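Local coordinates for TAF6 (Antonospora locustae, PDB 4ATG), which is probably a subunit of the general transcription factor TFIID and contributes, through its C-terminal HEAT repeat domain, to Taf6-Taf9 complex formation, at residues L9-F13 and E35-L41; L136-W140 and A153-L157; E147-Y151 and I180-V185. All blocks are in the same frame, centred on the assembly; numbering follows the deposited sequence.

From the N terminus, interaction 1 comes first, ahead of both others. It closes a loop of 21 residues, mostly helix, and ties helix 7-20 to the linker between helices 25-34 and 42-55. Interaction 2 joins helix 128-140 to helix 147-160 across a short loop. Interaction 3 starts on the first turn of helix 147-160, between the two segments of interaction 2, and closes a loop of 28 residues, nearly all helix, at the start of helix 183-194. The two therefore cross and share helix 147-160. Their centres are about 10 Å apart, and Gln150 and Val185 both touch Trp140. Interaction 1 lies opposite them across the chain's centre, about 35 and 41 Å away between centres.

Interaction 1: residues L9-F13 and E35-L41; sequences LQLYF and ESGLQQL
Leu41 points its two methyl groups at helix 7-20, between Leu9, Tyr12 and Phe13. The contact lies near the N-terminal end of the HEAT repeat domain, where the linker between helices 25-34 and 42-55 packs against the first helix. Leu41 CG is anti to its own carbonyl carbon (chi1 -65°), which sends the branch towards that helix. Its CD2 methyl lies 3.9 Å from Phe13 CB and also touches the backbone O of Leu9. Its CD1 methyl meets the Tyr12 ring at the edge, near the ring plane, 4.0 Å from Tyr12 CD2. Leu41 and Tyr12 cross at about a right angle.

Leu38 crosses the tyrosine in the same way, further out along the ring. Its CD2 methyl comes obliquely to Tyr12 CE2, at 3.6 Å. Tyr12 thus has a leucine methyl near each of two neighbouring ring carbons. With CG anti to the backbone nitrogen (chi1 -171°), its ring extends along the linker as far as Glu35. There the planes of ring and carboxylate are 68° apart, and Tyr12 OH lies 3.8 Å from Glu35 CG. A water donates a hydrogen bond of 2.9 Å to Glu35 OE1; its link to Tyr12 OH is weak.

Beyond the two segments, Cys31 and Leu32 of helix 25-34 touch Tyr12 and Leu38, respectively. The Phe13 ring meets that of Phe45. At the other end of the contact the Gln40 side chain crosses Leu9 at about a right angle, and Gln40 OE1 lies 3.3 Å from the methyl carbon Leu9 CD1.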
ATOM      1  N   LEU A   9     -22.761  11.706 -10.895  1.00 21.72           N
ATOM      2  CA  LEU A   9     -21.741  10.861 -10.274  1.00 20.67           C
ATOM      3  C   LEU A   9     -20.459  10.980 -11.053  1.00 20.07           C
ATOM      4  O   LEU A   9     -19.417  11.052 -10.429  1.00 18.04           O
ATOM      5  CB  LEU A   9     -22.175   9.392 -10.128  1.00 21.65           C
ATOM      6  CG  LEU A   9     -23.416   9.123  -9.266  1.00 29.07           C
ATOM      7  CD1 LEU A   9     -23.706   7.623  -9.180  1.00 30.78           C
ATOM      8  CD2 LEU A   9     -23.273   9.701  -7.892  1.00 32.97           C
ATOM      9  N   GLN A  10     -20.522  11.069 -12.410  1.00 19.62           N
ATOM     10  CA  GLN A  10     -19.289  11.267 -13.187  1.00 19.98           C
ATOM     11  C   GLN A  10     -18.669  12.645 -12.874  1.00 23.45           C
ATOM     12  O   GLN A  10     -17.447  12.763 -12.730  1.00 20.07           O
ATOM     13  CB  GLN A  10     -19.518  11.134 -14.704  1.00 23.26           C
ATOM     14  CG  GLN A  10     -18.199  10.787 -15.405  1.00 35.70           C
ATOM     15  CD  GLN A  10     -18.230  10.782 -16.912  1.00 49.09           C
ATOM     16  OE1 GLN A  10     -19.278  10.907 -17.555  1.00 32.95           O
ATOM     17  NE2 GLN A  10     -17.053  10.609 -17.502  1.00 45.60           N
ATOM     18  N   LEU A  11     -19.512  13.669 -12.700  1.00 21.18           N
ATOM     19  CA  LEU A  11     -18.988  14.997 -12.382  1.00 22.60           C
ATOM     20  C   LEU A  11     -18.302  15.044 -11.004  1.00 21.58           C
ATOM     21  O   LEU A  11     -17.230  15.632 -10.886  1.00 18.86           O
ATOM     22  CB  LEU A  11     -20.063  16.063 -12.537  1.00 24.60           C
ATOM     23  CG  LEU A  11     -20.494  16.346 -14.002  1.00 32.72           C
ATOM     24  CD1 LEU A  11     -21.740  17.185 -14.034  1.00 34.62           C
ATOM     25  CD2 LEU A  11     -19.387  17.062 -14.804  1.00 36.75           C
ATOM     26  N   TYR A  12     -18.863  14.360  -9.997  1.00 17.00           N
ATOM     27  CA  TYR A  12     -18.266  14.290  -8.659  1.00 15.96           C
ATOM     28  C   TYR A  12     -16.944  13.514  -8.716  1.00 18.94           C
ATOM     29  O   TYR A  12     -15.926  13.965  -8.180  1.00 16.82           O
ATOM     30  CB  TYR A  12     -19.222  13.619  -7.658  1.00 16.17           C
ATOM     31  CG  TYR A  12     -18.749  13.705  -6.221  1.00 18.22           C
ATOM     32  CD1 TYR A  12     -18.896  14.883  -5.484  1.00 19.98           C
ATOM     33  CD2 TYR A  12     -18.117  12.625  -5.607  1.00 18.37           C
ATOM     34  CE1 TYR A  12     -18.501  14.952  -4.146  1.00 19.95           C
ATOM     35  CE2 TYR A  12     -17.674  12.700  -4.285  1.00 17.91           C
ATOM     36  CZ  TYR A  12     -17.887  13.861  -3.553  1.00 20.03           C
ATOM     37  OH  TYR A  12     -17.461  13.933  -2.249  1.00 26.14           O
ATOM     38  N   PHE A  13     -16.975  12.368  -9.400  1.00 16.48           N
ATOM     39  CA  PHE A  13     -15.819  11.493  -9.612  1.00 15.66           C
ATOM     40  C   PHE A  13     -14.700  12.322 -10.254  1.00 19.22           C
ATOM     41  O   PHE A  13     -13.585  12.349  -9.726  1.00 19.31           O
ATOM     42  CB  PHE A  13     -16.223  10.326 -10.518  1.00 16.29           C
ATOM     43  CG  PHE A  13     -15.057   9.442 -10.909  1.00 17.86           C
ATOM     44  CD1 PHE A  13     -14.519   8.530 -10.006  1.00 19.12           C
ATOM     45  CD2 PHE A  13     -14.527   9.495 -12.190  1.00 20.00           C
ATOM     46  CE1 PHE A  13     -13.439   7.728 -10.364  1.00 19.56           C
ATOM     47  CE2 PHE A  13     -13.463   8.669 -12.555  1.00 22.50           C
ATOM     48  CZ  PHE A  13     -12.933   7.789 -11.646  1.00 18.91           C
ATOM     49  N   GLU A  35     -18.050  10.965   2.927  1.00 15.55           N
ATOM     50  CA  GLU A  35     -19.250  11.062   2.082  1.00 16.44           C
ATOM     51  C   GLU A  35     -20.012   9.778   1.908  1.00 19.35           C
ATOM     52  O   GLU A  35     -19.401   8.719   1.715  1.00 17.21           O
ATOM     53  CB  GLU A  35     -18.888  11.664   0.704  1.00 18.76           C
ATOM     54  CG  GLU A  35     -20.038  12.282  -0.071  1.00 29.27           C
ATOM     55  CD  GLU A  35     -20.716  13.502   0.541  1.00 37.08           C
ATOM     56  OE1 GLU A  35     -20.012  14.461   0.920  1.00 40.65           O
ATOM     57  OE2 GLU A  35     -21.962  13.517   0.596  1.00 39.91           O
ATOM     58  N   SER A  36     -21.353   9.867   1.921  1.00 16.72           N
ATOM     59  CA  SER A  36     -22.201   8.695   1.676  1.00 16.98           C
ATOM     60  C   SER A  36     -22.534   8.653   0.190  1.00 20.21           C
ATOM     61  O   SER A  36     -22.325   9.643  -0.517  1.00 20.35           O
ATOM     62  CB  SER A  36     -23.484   8.774   2.502  1.00 21.53           C
ATOM     63  OG  SER A  36     -24.263   9.878   2.070  1.00 22.30           O
ATOM     64  N   GLY A  37     -23.079   7.527  -0.269  1.00 16.72           N
ATOM     65  CA  GLY A  37     -23.501   7.357  -1.657  1.00 16.25           C
ATOM     66  C   GLY A  37     -22.385   7.171  -2.663  1.00 21.14           C
ATOM     67  O   GLY A  37     -22.628   7.298  -3.860  1.00 19.94           O
ATOM     68  N   LEU A  38     -21.158   6.815  -2.210  1.00 17.85           N
ATOM     69  CA  LEU A  38     -20.020   6.636  -3.123  1.00 16.50           C
ATOM     70  C   LEU A  38     -19.804   5.212  -3.618  1.00 18.14           C
ATOM     71  O   LEU A  38     -18.900   5.006  -4.434  1.00 14.78           O
ATOM     72  CB  LEU A  38     -18.699   7.079  -2.443  1.00 16.13           C
ATOM     73  CG  LEU A  38     -18.609   8.494  -1.881  1.00 21.12           C
ATOM     74  CD1 LEU A  38     -17.292   8.674  -1.083  1.00 21.54           C
ATOM     75  CD2 LEU A  38     -18.734   9.508  -2.972  1.00 20.76           C
ATOM     76  N   GLN A  39     -20.564   4.215  -3.110  1.00 16.06           N
ATOM     77  CA  GLN A  39     -20.303   2.821  -3.484  1.00 14.45           C
ATOM     78  C   GLN A  39     -20.080   2.584  -4.995  1.00 18.67           C
ATOM     79  O   GLN A  39     -19.140   1.875  -5.379  1.00 16.95           O
ATOM     80  CB  GLN A  39     -21.355   1.853  -2.905  1.00 16.63           C
ATOM     81  CG  GLN A  39     -20.917   0.360  -3.023  1.00 20.07           C
ATOM     82  CD  GLN A  39     -19.745  -0.007  -2.127  1.00 19.58           C
ATOM     83  OE1 GLN A  39     -19.402   0.720  -1.197  1.00 18.47           O
ATOM     84  NE2 GLN A  39     -19.164  -1.185  -2.322  1.00 13.80           N
ATOM     85  N   GLN A  40     -20.958   3.132  -5.839  1.00 16.49           N
ATOM     86  CA  GLN A  40     -20.834   2.945  -7.299  1.00 17.66           C
ATOM     87  C   GLN A  40     -19.496   3.471  -7.843  1.00 20.27           C
ATOM     88  O   GLN A  40     -18.985   2.949  -8.834  1.00 18.06           O
ATOM     89  CB  GLN A  40     -21.968   3.660  -8.026  1.00 20.02           C
ATOM     90  CG  GLN A  40     -23.119   2.792  -8.478  1.00 34.88           C
ATOM     91  CD  GLN A  40     -23.987   3.630  -9.395  1.00 41.80           C
ATOM     92  OE1 GLN A  40     -24.724   4.508  -8.953  1.00 34.06           O
ATOM     93  NE2 GLN A  40     -23.787   3.503 -10.694  1.00 32.88           N
ATOM     94  N   LEU A  41     -18.950   4.524  -7.203  1.00 15.13           N
ATOM     95  CA  LEU A  41     -17.686   5.139  -7.617  1.00 14.60           C
ATOM     96  C   LEU A  41     -16.463   4.404  -7.147  1.00 16.75           C
ATOM     97  O   LEU A  41     -15.395   4.551  -7.737  1.00 15.75           O
ATOM     98  CB  LEU A  41     -17.619   6.598  -7.083  1.00 14.47           C
ATOM     99  CG  LEU A  41     -18.646   7.559  -7.666  1.00 19.12           C
ATOM    100  CD1 LEU A  41     -18.360   8.988  -7.214  1.00 19.36           C
ATOM    101  CD2 LEU A  41     -18.583   7.556  -9.133  1.00 21.18           C
TER
HETATM  102  O   HOH W   1     -19.491  16.324  -1.180  1.00 27.26           O

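Interaction 2: residues L136-W140 and A153-L157; sequences LKGVW and ALYCL
Leu136 and Ala153 bring helices 128-140 and 147-160 together as a roughly antiparallel pair in the HEAT repeat domain. The axes of the two short segments cross at -142° and approach to 8.7 Å. The alpha carbons of Leu136 and Ala153 are 4.9 Å apart. Each segment keeps its own helical bonds, and no hydrogen bond passes between them.

The small Ala153 permits this closeness. Its CB lies 3.4 Å from Leu136 O and also touches the backbone N of Trp140 and the CG1 methyl of Val139. Towards the N-terminal side of helix segment 136-140, Leu136 reaches across to the second helix. Its CD1 methyl is 3.7 Å from Cys156 SG, while its CB lies against Leu157 CG. Leu136 CD1 touches both Cys156 and Leu157, whereas Leu136 CB meets Leu157 alone of the two.

Trp140 fills the other side of the pair. Its CG is anti to the backbone nitrogen (chi1 173°), which carries the indole over to Leu154 and Leu157. The Leu157 CD1 methyl approaches obliquely, near Trp140 CE3, and the two side chains cross at about a right angle. An alanine in place of this tryptophan would probably open a gap beside Leu154 and Leu157 and leave their methyls without the ring they pack on.

Further helices close around the pair. The Trp140 ring stacks with Tyr176 of helix 162-179, and Leu93, Val96 and Ile97 of helix 85-97 touch the side carrying Leu136, Val139, Ala153 and Cys156. On the indole, the Leu154 CD1 methyl makes a CH-pi contact, 3.9 Å from the centroid of the Trp140 six-membered ring and 13° off its normal.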
ATOM      1  N   LEU A 136       6.087 -10.038  -0.101  1.00 20.60           N
ATOM      2  CA  LEU A 136       7.124  -9.359   0.684  1.00 19.60           C
ATOM      3  C   LEU A 136       8.394 -10.167   0.879  1.00 24.41           C
ATOM      4  O   LEU A 136       9.498  -9.641   0.661  1.00 23.04           O
ATOM      5  CB  LEU A 136       6.547  -8.921   2.034  1.00 18.49           C
ATOM      6  CG  LEU A 136       5.402  -7.910   1.987  1.00 20.55           C
ATOM      7  CD1 LEU A 136       4.773  -7.770   3.359  1.00 21.42           C
ATOM      8  CD2 LEU A 136       5.872  -6.557   1.467  1.00 18.62           C
ATOM      9  N   LYS A 137       8.263 -11.428   1.324  1.00 23.06           N
ATOM     10  CA  LYS A 137       9.420 -12.290   1.543  1.00 25.54           C
ATOM     11  C   LYS A 137      10.153 -12.481   0.204  1.00 31.33           C
ATOM     12  O   LYS A 137      11.386 -12.502   0.183  1.00 32.25           O
ATOM     13  CB  LYS A 137       8.993 -13.653   2.127  1.00 29.11           C
ATOM     14  CG  LYS A 137      10.162 -14.531   2.560  1.00 43.79           C
ATOM     15  CD  LYS A 137       9.922 -16.021   2.290  1.00 57.34           C
ATOM     16  CE  LYS A 137      10.333 -16.449   0.897  1.00 75.41           C
ATOM     17  NZ  LYS A 137      10.296 -17.926   0.740  1.00 89.48           N
ATOM     18  N   GLY A 138       9.388 -12.575  -0.888  1.00 28.28           N
ATOM     19  CA  GLY A 138       9.945 -12.735  -2.232  1.00 29.71           C
ATOM     20  C   GLY A 138      10.870 -11.608  -2.649  1.00 32.31           C
ATOM     21  O   GLY A 138      11.973 -11.868  -3.133  1.00 34.59           O
ATOM     22  N   VAL A 139      10.434 -10.351  -2.427  1.00 25.23           N
ATOM     23  CA  VAL A 139      11.149  -9.116  -2.757  1.00 24.58           C
ATOM     24  C   VAL A 139      12.361  -8.951  -1.849  1.00 28.57           C
ATOM     25  O   VAL A 139      13.461  -8.702  -2.347  1.00 28.49           O
ATOM     26  CB  VAL A 139      10.207  -7.882  -2.741  1.00 28.29           C
ATOM     27  CG1 VAL A 139      10.989  -6.569  -2.912  1.00 28.58           C
ATOM     28  CG2 VAL A 139       9.119  -8.005  -3.816  1.00 28.43           C
ATOM     29  N   TRP A 140      12.170  -9.131  -0.520  1.00 25.39           N
ATOM     30  CA  TRP A 140      13.263  -9.028   0.458  1.00 25.67           C
ATOM     31  C   TRP A 140      14.412  -9.995   0.107  1.00 32.16           C
ATOM     32  O   TRP A 140      15.583  -9.587   0.069  1.00 33.08           O
ATOM     33  CB  TRP A 140      12.725  -9.285   1.884  1.00 23.65           C
ATOM     34  CG  TRP A 140      13.792  -9.368   2.942  1.00 24.11           C
ATOM     35  CD1 TRP A 140      14.933  -8.618   3.020  1.00 27.54           C
ATOM     36  CD2 TRP A 140      13.821 -10.264   4.063  1.00 24.33           C
ATOM     37  NE1 TRP A 140      15.672  -8.995   4.117  1.00 27.65           N
ATOM     38  CE2 TRP A 140      15.022 -10.015   4.768  1.00 28.48           C
ATOM     39  CE3 TRP A 140      12.952 -11.270   4.538  1.00 25.22           C
ATOM     40  CZ2 TRP A 140      15.380 -10.729   5.921  1.00 27.68           C
ATOM     41  CZ3 TRP A 140      13.318 -11.988   5.672  1.00 26.77           C
ATOM     42  CH2 TRP A 140      14.509 -11.705   6.359  1.00 27.83           C
ATOM     43  N   ALA A 153      10.144  -3.952   1.574  1.00 21.84           N
ATOM     44  CA  ALA A 153       9.594  -5.297   1.822  1.00 21.35           C
ATOM     45  C   ALA A 153       9.854  -5.748   3.261  1.00 24.34           C
ATOM     46  O   ALA A 153       8.915  -6.165   3.932  1.00 22.25           O
ATOM     47  CB  ALA A 153      10.172  -6.295   0.842  1.00 22.51           C
ATOM     48  N   LEU A 154      11.102  -5.603   3.754  1.00 20.61           N
ATOM     49  CA  LEU A 154      11.439  -5.968   5.133  1.00 20.18           C
ATOM     50  C   LEU A 154      10.721  -5.079   6.159  1.00 21.93           C
ATOM     51  O   LEU A 154      10.219  -5.597   7.158  1.00 20.17           O
ATOM     52  CB  LEU A 154      12.964  -5.916   5.374  1.00 21.05           C
ATOM     53  CG  LEU A 154      13.413  -6.371   6.785  1.00 24.48           C
ATOM     54  CD1 LEU A 154      12.914  -7.796   7.124  1.00 23.63           C
ATOM     55  CD2 LEU A 154      14.914  -6.268   6.938  1.00 24.36           C
ATOM     56  N   TYR A 155      10.668  -3.758   5.918  1.00 19.78           N
ATOM     57  CA  TYR A 155       9.971  -2.835   6.824  1.00 19.20           C
ATOM     58  C   TYR A 155       8.532  -3.277   6.992  1.00 20.95           C
ATOM     59  O   TYR A 155       8.059  -3.361   8.119  1.00 19.82           O
ATOM     60  CB  TYR A 155      10.007  -1.387   6.310  1.00 21.21           C
ATOM     61  CG  TYR A 155       9.323  -0.446   7.273  1.00 24.09           C
ATOM     62  CD1 TYR A 155       9.982   0.013   8.409  1.00 27.65           C
ATOM     63  CD2 TYR A 155       7.992  -0.079   7.094  1.00 24.45           C
ATOM     64  CE1 TYR A 155       9.340   0.827   9.338  1.00 30.25           C
ATOM     65  CE2 TYR A 155       7.336   0.738   8.021  1.00 25.79           C
ATOM     66  CZ  TYR A 155       8.021   1.190   9.138  1.00 37.14           C
ATOM     67  OH  TYR A 155       7.410   2.007  10.055  1.00 45.34           O
ATOM     68  N   CYS A 156       7.844  -3.588   5.877  1.00 18.34           N
ATOM     69  CA  CYS A 156       6.448  -4.027   5.935  1.00 18.26           C
ATOM     70  C   CYS A 156       6.299  -5.318   6.737  1.00 22.36           C
ATOM     71  O   CYS A 156       5.474  -5.351   7.646  1.00 22.22           O
ATOM     72  CB  CYS A 156       5.841  -4.159   4.544  1.00 17.74           C
ATOM     73  SG  CYS A 156       4.046  -4.378   4.556  1.00 20.57           S
ATOM     74  N   LEU A 157       7.149  -6.342   6.461  1.00 17.92           N
ATOM     75  CA  LEU A 157       7.131  -7.585   7.224  1.00 17.73           C
ATOM     76  C   LEU A 157       7.316  -7.325   8.715  1.00 20.04           C
ATOM     77  O   LEU A 157       6.600  -7.905   9.549  1.00 20.75           O
ATOM     78  CB  LEU A 157       8.268  -8.511   6.758  1.00 18.26           C
ATOM     79  CG  LEU A 157       8.025  -9.261   5.427  1.00 21.99           C
ATOM     80  CD1 LEU A 157       9.296  -9.952   4.958  1.00 23.08           C
ATOM     81  CD2 LEU A 157       6.912 -10.319   5.580  1.00 22.70           C
TER

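Interaction 3: residues E147-Y151 and I180-V185; sequences EDSQY and IGKKKV
Lys184 lies across the N-terminal turn of helix 147-160 and meets three of its side chains in turn. Its CB packs against Glu147, 3.5 Å from Glu147 OE2. The same carboxylate oxygen accepts the backbone N of Lys184 at 3.2 Å, in a fairly straight bond (165°) that comes from above the carboxylate plane. Glu147 thus binds the first turn of helix 183-194. With Lys184 CG anti to the backbone nitrogen (chi1 -165°), the chain runs on to Tyr151. Lys184 CG touches Tyr151 CD1. Next, Lys184 CD lies over one face of the ring, offset toward the rim, in a CH-pi contact 4.2 Å from the Tyr151 centroid. Lys184 CE comes near Asp148 OD1.

At the tip, Lys184 NZ forms a salt bridge of 2.9 Å with Asp148 OD1 and a cation-pi contact with Tyr151, 4.9 Å from the ring centroid. Asp104 of helix 104-121 gives this ammonium group a second salt bridge. Two carboxylates and a ring would probably favour its charged form.

Beside the lysine, Val185 CG2 sits 3.5 Å from Glu147 O. Gln150 packs on Ile180 CG2, and its amide bonds to Tyr176 and Asp142. The contact therefore joins the start of helix 147-160 to the loop after helix 162-179 and the first turn of helix 183-194, with helix 104-121 beside Tyr151 and Trp140 of helix 128-140 against Val185.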
ATOM      1  N   GLU A 147      18.244  -2.249  -3.193  1.00 31.10           N
ATOM      2  CA  GLU A 147      18.336  -2.038  -1.749  1.00 30.14           C
ATOM      3  C   GLU A 147      17.045  -1.417  -1.195  1.00 31.83           C
ATOM      4  O   GLU A 147      16.559  -1.851  -0.150  1.00 30.51           O
ATOM      5  CB  GLU A 147      19.526  -1.122  -1.449  1.00 32.88           C
ATOM      6  CG  GLU A 147      19.747  -0.852   0.031  1.00 38.48           C
ATOM      7  CD  GLU A 147      21.042  -0.131   0.321  1.00 59.01           C
ATOM      8  OE1 GLU A 147      21.229   0.994  -0.196  1.00 52.39           O
ATOM      9  OE2 GLU A 147      21.863  -0.684   1.086  1.00 58.57           O
ATOM     10  N   ASP A 148      16.503  -0.390  -1.885  1.00 29.38           N
ATOM     11  CA  ASP A 148      15.297   0.312  -1.445  1.00 28.14           C
ATOM     12  C   ASP A 148      14.057  -0.580  -1.507  1.00 29.65           C
ATOM     13  O   ASP A 148      13.214  -0.505  -0.604  1.00 26.26           O
ATOM     14  CB  ASP A 148      15.104   1.617  -2.243  1.00 30.86           C
ATOM     15  CG  ASP A 148      16.086   2.730  -1.904  1.00 38.45           C
ATOM     16  OD1 ASP A 148      16.877   2.563  -0.936  1.00 37.02           O
ATOM     17  OD2 ASP A 148      16.039   3.784  -2.574  1.00 43.49           O
ATOM     18  N   SER A 149      13.971  -1.459  -2.539  1.00 26.21           N
ATOM     19  CA  SER A 149      12.846  -2.400  -2.674  1.00 25.03           C
ATOM     20  C   SER A 149      12.859  -3.423  -1.539  1.00 27.04           C
ATOM     21  O   SER A 149      11.827  -3.662  -0.917  1.00 24.48           O
ATOM     22  CB  SER A 149      12.893  -3.118  -4.021  1.00 28.71           C
ATOM     23  OG  SER A 149      12.483  -2.245  -5.057  1.00 34.43           O
ATOM     24  N   GLN A 150      14.037  -4.019  -1.262  1.00 24.20           N
ATOM     25  CA  GLN A 150      14.208  -5.010  -0.202  1.00 23.67           C
ATOM     26  C   GLN A 150      13.939  -4.389   1.166  1.00 27.38           C
ATOM     27  O   GLN A 150      13.382  -5.058   2.033  1.00 26.47           O
ATOM     28  CB  GLN A 150      15.635  -5.578  -0.231  1.00 26.11           C
ATOM     29  CG  GLN A 150      15.930  -6.434  -1.476  1.00 25.44           C
ATOM     30  CD  GLN A 150      17.395  -6.790  -1.542  1.00 37.38           C
ATOM     31  OE1 GLN A 150      18.227  -6.258  -0.802  1.00 34.38           O
ATOM     32  NE2 GLN A 150      17.747  -7.700  -2.437  1.00 33.40           N
ATOM     33  N   TYR A 151      14.327  -3.113   1.346  1.00 24.65           N
ATOM     34  CA  TYR A 151      14.110  -2.359   2.588  1.00 23.62           C
ATOM     35  C   TYR A 151      12.612  -2.164   2.819  1.00 24.66           C
ATOM     36  O   TYR A 151      12.139  -2.339   3.941  1.00 22.01           O
ATOM     37  CB  TYR A 151      14.826  -1.002   2.536  1.00 25.39           C
ATOM     38  CG  TYR A 151      14.543  -0.120   3.725  1.00 29.59           C
ATOM     39  CD1 TYR A 151      15.231  -0.291   4.924  1.00 33.38           C
ATOM     40  CD2 TYR A 151      13.594   0.895   3.654  1.00 30.72           C
ATOM     41  CE1 TYR A 151      14.966   0.514   6.030  1.00 34.83           C
ATOM     42  CE2 TYR A 151      13.305   1.691   4.762  1.00 32.35           C
ATOM     43  CZ  TYR A 151      14.004   1.503   5.943  1.00 44.28           C
ATOM     44  OH  TYR A 151      13.768   2.308   7.027  1.00 50.53           O
ATOM     45  N   ILE A 180      23.042 -11.486   0.299  1.00 38.11           N
ATOM     46  CA  ILE A 180      22.706 -10.189  -0.291  1.00 37.76           C
ATOM     47  C   ILE A 180      23.420  -9.097   0.496  1.00 44.34           C
ATOM     48  O   ILE A 180      24.298  -8.431  -0.053  1.00 44.80           O
ATOM     49  CB  ILE A 180      21.166  -9.993  -0.465  1.00 38.27           C
ATOM     50  CG1 ILE A 180      20.554 -11.138  -1.318  1.00 38.81           C
ATOM     51  CG2 ILE A 180      20.855  -8.633  -1.090  1.00 39.47           C
ATOM     52  CD1 ILE A 180      18.977 -11.331  -1.203  1.00 37.34           C
ATOM     53  N   GLY A 181      23.065  -8.965   1.772  1.00 41.53           N
ATOM     54  CA  GLY A 181      23.715  -8.066   2.721  1.00 41.78           C
ATOM     55  C   GLY A 181      23.782  -6.594   2.376  1.00 45.35           C
ATOM     56  O   GLY A 181      24.816  -5.967   2.610  1.00 47.37           O
ATOM     57  N   LYS A 182      22.698  -6.016   1.837  1.00 39.04           N
ATOM     58  CA  LYS A 182      22.678  -4.573   1.557  1.00 37.74           C
ATOM     59  C   LYS A 182      22.577  -3.861   2.906  1.00 40.62           C
ATOM     60  O   LYS A 182      21.727  -4.216   3.725  1.00 38.24           O
ATOM     61  CB  LYS A 182      21.554  -4.180   0.582  1.00 38.24           C
ATOM     62  CG  LYS A 182      21.793  -4.634  -0.870  1.00 49.40           C
ATOM     63  CD  LYS A 182      22.917  -3.851  -1.569  1.00 57.28           C
ATOM     64  CE  LYS A 182      23.260  -4.436  -2.914  1.00 75.60           C
ATOM     65  NZ  LYS A 182      24.536  -3.887  -3.445  1.00 89.01           N
ATOM     66  N   LYS A 183      23.534  -2.952   3.178  1.00 39.41           N
ATOM     67  CA  LYS A 183      23.702  -2.241   4.453  1.00 38.92           C
ATOM     68  C   LYS A 183      22.440  -1.622   5.051  1.00 37.86           C
ATOM     69  O   LYS A 183      22.190  -1.789   6.246  1.00 35.50           O
ATOM     70  CB  LYS A 183      24.850  -1.215   4.378  1.00 44.30           C
ATOM     71  CG  LYS A 183      26.234  -1.817   4.083  1.00 72.26           C
ATOM     72  CD  LYS A 183      26.886  -2.478   5.304  1.00 86.47           C
ATOM     73  CE  LYS A 183      28.154  -3.207   4.933  1.00101.07           C
ATOM     74  NZ  LYS A 183      28.700  -3.981   6.079  1.00111.38           N
ATOM     75  N   LYS A 184      21.633  -0.935   4.229  1.00 33.41           N
ATOM     76  CA  LYS A 184      20.396  -0.306   4.698  1.00 31.04           C
ATOM     77  C   LYS A 184      19.394  -1.372   5.167  1.00 32.22           C
ATOM     78  O   LYS A 184      18.619  -1.125   6.099  1.00 28.03           O
ATOM     79  CB  LYS A 184      19.790   0.555   3.584  1.00 33.83           C
ATOM     80  CG  LYS A 184      18.724   1.533   4.037  1.00 39.95           C
ATOM     81  CD  LYS A 184      17.820   1.875   2.869  1.00 43.26           C
ATOM     82  CE  LYS A 184      17.344   3.289   2.955  1.00 45.31           C
ATOM     83  NZ  LYS A 184      16.643   3.695   1.716  1.00 48.57           N
ATOM     84  N   VAL A 185      19.415  -2.552   4.511  1.00 28.81           N
ATOM     85  CA  VAL A 185      18.524  -3.672   4.842  1.00 26.99           C
ATOM     86  C   VAL A 185      19.046  -4.365   6.111  1.00 28.56           C
ATOM     87  O   VAL A 185      18.271  -4.589   7.033  1.00 26.64           O
ATOM     88  CB  VAL A 185      18.326  -4.654   3.650  1.00 30.12           C
ATOM     89  CG1 VAL A 185      17.371  -5.794   4.011  1.00 28.95           C
ATOM     90  CG2 VAL A 185      17.821  -3.914   2.410  1.00 29.48           C
TER